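Local coordinates for protein ATP grasp ligase (PDB 5IG9) that is an ATP-grasp ligase, encoded by mdnC, that probably uses ATP to activate side-chain carboxylates and form the ester rings of a microviridin-type peptide, at residues E208-A213 with I283-E288; K212-R217 with T227-S232. All blocks are in the same frame, centred on the assembly; numbering follows the deposited sequence.

Contact 1. Residues E208-A213 with I283-E288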
# COMPACT_ATOMS: atom_id res chain seq x y z
N GLU A 208 -6.32 2.00 25.28
CA GLU A 208 -6.69 1.61 26.64
C GLU A 208 -5.95 0.34 27.05
O GLU A 208 -6.01 -0.68 26.36
CB GLU A 208 -8.20 1.39 26.71
CG GLU A 208 -8.69 0.66 27.95
CD GLU A 208 -10.19 0.37 27.89
OE1 GLU A 208 -10.77 0.48 26.79
OE2 GLU A 208 -10.79 0.04 28.94
N ASN A 209 -5.23 0.42 28.16
CA ASN A 209 -4.51 -0.74 28.70
C ASN A 209 -5.50 -1.60 29.47
O ASN A 209 -5.90 -1.26 30.58
CB ASN A 209 -3.36 -0.29 29.58
CG ASN A 209 -2.44 -1.43 29.98
OD1 ASN A 209 -2.75 -2.60 29.77
ND2 ASN A 209 -1.30 -1.09 30.57
N ILE A 210 -5.91 -2.71 28.88
CA ILE A 210 -6.91 -3.60 29.46
C ILE A 210 -6.20 -4.71 30.22
O ILE A 210 -5.43 -5.46 29.61
CB ILE A 210 -7.84 -4.19 28.38
CG1 ILE A 210 -8.64 -3.08 27.70
CG2 ILE A 210 -8.75 -5.24 28.99
CD1 ILE A 210 -9.49 -3.56 26.56
N PRO A 211 -6.42 -4.84 31.53
CA PRO A 211 -5.82 -5.96 32.26
C PRO A 211 -6.38 -7.29 31.77
O PRO A 211 -7.59 -7.47 31.66
CB PRO A 211 -6.21 -5.68 33.72
CG PRO A 211 -6.54 -4.22 33.75
CD PRO A 211 -7.16 -3.93 32.42
N LYS A 212 -5.48 -8.22 31.48
CA LYS A 212 -5.83 -9.45 30.81
C LYS A 212 -5.39 -10.64 31.63
O LYS A 212 -4.38 -10.60 32.34
CB LYS A 212 -5.20 -9.51 29.41
CG LYS A 212 -3.70 -9.25 29.41
CD LYS A 212 -3.28 -8.46 28.19
CE LYS A 212 -1.89 -7.87 28.36
NZ LYS A 212 -0.84 -8.93 28.45
N ALA A 213 -6.18 -11.71 31.55
CA ALA A 213 -5.81 -12.99 32.15
C ALA A 213 -5.10 -13.88 31.15
O ALA A 213 -4.15 -14.58 31.51
CB ALA A 213 -7.06 -13.69 32.68
N ILE A 283 -7.28 -10.83 23.66
CA ILE A 283 -7.01 -11.01 25.08
C ILE A 283 -8.31 -11.35 25.78
O ILE A 283 -9.40 -10.98 25.32
CB ILE A 283 -6.37 -9.76 25.73
CG1 ILE A 283 -7.27 -8.55 25.56
CG2 ILE A 283 -4.99 -9.50 25.16
CD1 ILE A 283 -6.78 -7.32 26.28
N VAL A 284 -8.20 -12.07 26.89
CA VAL A 284 -9.34 -12.47 27.70
C VAL A 284 -9.15 -11.91 29.10
O VAL A 284 -8.12 -12.16 29.75
CB VAL A 284 -9.51 -14.00 27.75
CG1 VAL A 284 -10.84 -14.36 28.39
CG2 VAL A 284 -9.40 -14.59 26.36
N THR A 285 -10.13 -11.15 29.57
CA THR A 285 -10.11 -10.61 30.91
C THR A 285 -10.32 -11.72 31.93
O THR A 285 -10.72 -12.84 31.59
CB THR A 285 -11.18 -9.54 31.06
OG1 THR A 285 -12.48 -10.12 30.89
CG2 THR A 285 -10.97 -8.43 30.03
N PRO A 286 -10.02 -11.46 33.21
CA PRO A 286 -10.38 -12.44 34.25
C PRO A 286 -11.86 -12.76 34.28
O PRO A 286 -12.22 -13.92 34.56
CB PRO A 286 -9.90 -11.76 35.54
CG PRO A 286 -8.74 -10.92 35.09
CD PRO A 286 -9.10 -10.43 33.72
N ASP A 287 -12.74 -11.80 33.99
CA ASP A 287 -14.18 -12.05 33.88
C ASP A 287 -14.59 -12.49 32.48
O ASP A 287 -15.75 -12.31 32.10
CB ASP A 287 -14.98 -10.82 34.32
CG ASP A 287 -14.64 -9.58 33.51
OD1 ASP A 287 -13.45 -9.33 33.25
OD2 ASP A 287 -15.58 -8.83 33.15
N GLU A 288 -13.65 -13.04 31.70
CA GLU A 288 -13.94 -13.75 30.44
C GLU A 288 -14.61 -12.85 29.40
O GLU A 288 -15.55 -13.26 28.71
CB GLU A 288 -14.78 -15.00 30.69
CG GLU A 288 -13.96 -16.20 31.11
CD GLU A 288 -14.76 -17.49 31.07
OE1 GLU A 288 -15.52 -17.75 32.02
OE2 GLU A 288 -14.63 -18.23 30.07

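Contact 2. Residues K212-R217 with T227-S232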
# COMPACT_ATOMS: atom_id res chain seq x y z
N LYS A 212 -5.48 -8.22 31.48
CA LYS A 212 -5.83 -9.45 30.81
C LYS A 212 -5.39 -10.64 31.63
O LYS A 212 -4.38 -10.60 32.34
CB LYS A 212 -5.20 -9.51 29.41
CG LYS A 212 -3.70 -9.25 29.41
CD LYS A 212 -3.28 -8.46 28.19
CE LYS A 212 -1.89 -7.87 28.36
NZ LYS A 212 -0.84 -8.93 28.45
N ALA A 213 -6.18 -11.71 31.55
CA ALA A 213 -5.81 -12.99 32.15
C ALA A 213 -5.10 -13.88 31.15
O ALA A 213 -4.15 -14.58 31.51
CB ALA A 213 -7.06 -13.69 32.68
N LEU A 214 -5.53 -13.84 29.89
CA LEU A 214 -4.95 -14.67 28.85
C LEU A 214 -4.69 -13.84 27.60
O LEU A 214 -5.38 -12.86 27.32
CB LEU A 214 -5.87 -15.85 28.49
CG LEU A 214 -6.11 -16.92 29.56
CD1 LEU A 214 -7.09 -17.96 29.04
CD2 LEU A 214 -4.80 -17.59 29.97
N GLU A 215 -3.66 -14.25 26.86
CA GLU A 215 -3.39 -13.75 25.52
C GLU A 215 -3.69 -14.85 24.51
O GLU A 215 -3.22 -15.99 24.68
CB GLU A 215 -1.93 -13.30 25.38
CG GLU A 215 -1.60 -12.03 26.15
CD GLU A 215 -0.21 -11.50 25.83
OE1 GLU A 215 0.78 -12.11 26.27
OE2 GLU A 215 -0.12 -10.47 25.13
N LEU A 216 -4.48 -14.53 23.49
CA LEU A 216 -4.87 -15.48 22.46
C LEU A 216 -4.13 -15.18 21.17
O LEU A 216 -4.04 -14.02 20.75
CB LEU A 216 -6.38 -15.43 22.21
CG LEU A 216 -7.32 -15.63 23.40
CD1 LEU A 216 -8.76 -15.66 22.93
CD2 LEU A 216 -6.97 -16.89 24.15
N ARG A 217 -3.59 -16.23 20.54
CA ARG A 217 -3.01 -16.15 19.21
C ARG A 217 -3.83 -17.05 18.30
O ARG A 217 -3.77 -18.28 18.42
CB ARG A 217 -1.54 -16.57 19.21
CG ARG A 217 -0.86 -16.46 17.86
CD ARG A 217 -0.70 -15.02 17.41
NE ARG A 217 0.09 -14.90 16.19
CZ ARG A 217 0.55 -13.76 15.70
NH1 ARG A 217 0.30 -12.62 16.33
NH2 ARG A 217 1.27 -13.75 14.58
N THR A 227 -6.48 -21.83 17.65
CA THR A 227 -6.48 -20.91 18.77
C THR A 227 -5.51 -21.38 19.84
O THR A 227 -5.60 -22.53 20.29
CB THR A 227 -7.88 -20.76 19.37
OG1 THR A 227 -8.79 -20.33 18.36
CG2 THR A 227 -7.87 -19.74 20.50
N ALA A 228 -4.60 -20.50 20.24
CA ALA A 228 -3.62 -20.78 21.28
C ALA A 228 -3.69 -19.70 22.35
O ALA A 228 -3.86 -18.52 22.05
CB ALA A 228 -2.21 -20.87 20.69
N ALA A 229 -3.55 -20.11 23.61
CA ALA A 229 -3.64 -19.20 24.74
C ALA A 229 -2.42 -19.35 25.64
O ALA A 229 -1.79 -20.41 25.68
CB ALA A 229 -4.91 -19.44 25.56
N ILE A 230 -2.09 -18.28 26.35
CA ILE A 230 -1.00 -18.29 27.31
C ILE A 230 -1.37 -17.38 28.47
O ILE A 230 -1.96 -16.30 28.27
CB ILE A 230 0.34 -17.85 26.67
CG1 ILE A 230 1.49 -17.99 27.66
CG2 ILE A 230 0.27 -16.42 26.16
CD1 ILE A 230 2.85 -17.71 27.05
N ASN A 231 -1.06 -17.82 29.69
CA ASN A 231 -1.32 -17.04 30.89
C ASN A 231 -0.18 -16.05 31.08
O ASN A 231 0.94 -16.43 31.43
CB ASN A 231 -1.46 -17.96 32.10
CG ASN A 231 -1.91 -17.22 33.34
OD1 ASN A 231 -1.33 -16.21 33.73
ND2 ASN A 231 -2.95 -17.73 33.98
N SER A 232 -0.47 -14.77 30.84
CA SER A 232 0.53 -13.72 30.99
C SER A 232 0.42 -12.99 32.32
O SER A 232 1.17 -12.03 32.54
CB SER A 232 0.40 -12.72 29.84
OG SER A 232 -0.91 -12.20 29.78

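Contact 1. Residues E208-A213 with I283-E288
A213 and V284 supply the polar link between E208-A213 and I283-E288: A213 N donates to V284 O at 2.7 Å, with an N-H...O angle of 150°. Most other contacts are apolar. I283 meets two side chains with its two branches. Its CD1 reaches I210, 3.9 Å from I210 CB, while its CG2 lies 3.6 Å from K212 CD, the lysine chain passing at about a right angle. I283 CG1 stands between its own backbone N and carbonyl carbon (chi1 58°), which carries CD1 across to I210 and leaves CG2 for the lysine methylenes. T285 turns its CB away, yet its methyl still touches: CG2 is 4.0 Å from I210 CG2 and 3.9 Å from P211 O, a carbonyl against a methyl. At the outer edge the methyl of A213 rests on the ring of P286, CB to CD 4.0 Å. Within I283-E288, a type I turn runs from T285 to E288, closed by E288 N to T285 O. T285 OG1 donates to D287 OD1 at 2.7 Å, from above the carboxylate plane, and accepts from R289 N. A valine in place of T285 would keep a methyl for I210 but would probably leave D287 and R289 N without their shared hydroxyl and the turn less firmly fixed. The contact lies where the loop between strands 204-208 and 214-221 passes the end of strand 277-284. Strand 290-296 flanks I283 and T285 through I291, and L214 and L216 of strand 214-221 pack on V284.

Contact 2. Residues K212-R217 with T227-S232
E215 and I230 form a hydrogen-bonded antiparallel pair, E215 N to I230 O at 3.0 Å and nearly straight (171°), with I230 N returning to E215 O. R217 and A228 repeat the pattern two residues on, R217 N to A228 O at 2.8 Å, and A228 N returns to R217 O. Between them L216 and A229 are a non-hydrogen-bonded pair, where A229 CA approaches E215 O at 3.2 Å in a CA-H...O contact. L216 CD2 lies 3.6 Å from A229 CB on one face; on the other, I230 CG2 meets E215 CB at 3.9 Å. Strands 214-221 and 224-231 make a beta hairpin within an antiparallel sheet; their segments 214-217 and 227-231 run 155° apart. On its other edge, toward strand 277-284, the first strand begins with a classic beta bulge, A213 and L214 standing opposite the single residue V284. At the C-terminal end of T227-S232, S232 CB sits 3.6 Å from E215 OE1, and the K212 ammonium pairs only weakly, at long range, with E215 OE2. Farther out, the R217 chain, bent at chi2 (68°), leads its guanidinium away from the hairpin partner to a salt bridge with D281 and a hydrogen bond to E300 O. W303 and L304 of helix 302-305 pack against R217.

How the contacts relate
Leaving strand 204-208 of one antiparallel sheet, the chain enters the five-stranded antiparallel sheet through K212 and A213, which both contacts share. Contact 2 closes first, a short loop: the chain turns after strand 214-221 and comes back along it as strand 224-231. Contact 1 closes much later, when strand 277-284 runs out beside the same entry, so the loop of contact 2 is nested inside that of contact 1. Strand 214-221 lies between strands 224-231 and 277-284, and the two contacts meet along its edge, where V284 N is 3.0 Å from L214 O, a probable hydrogen bond. Together they tie the linking loop to three consecutive strands of the sheet.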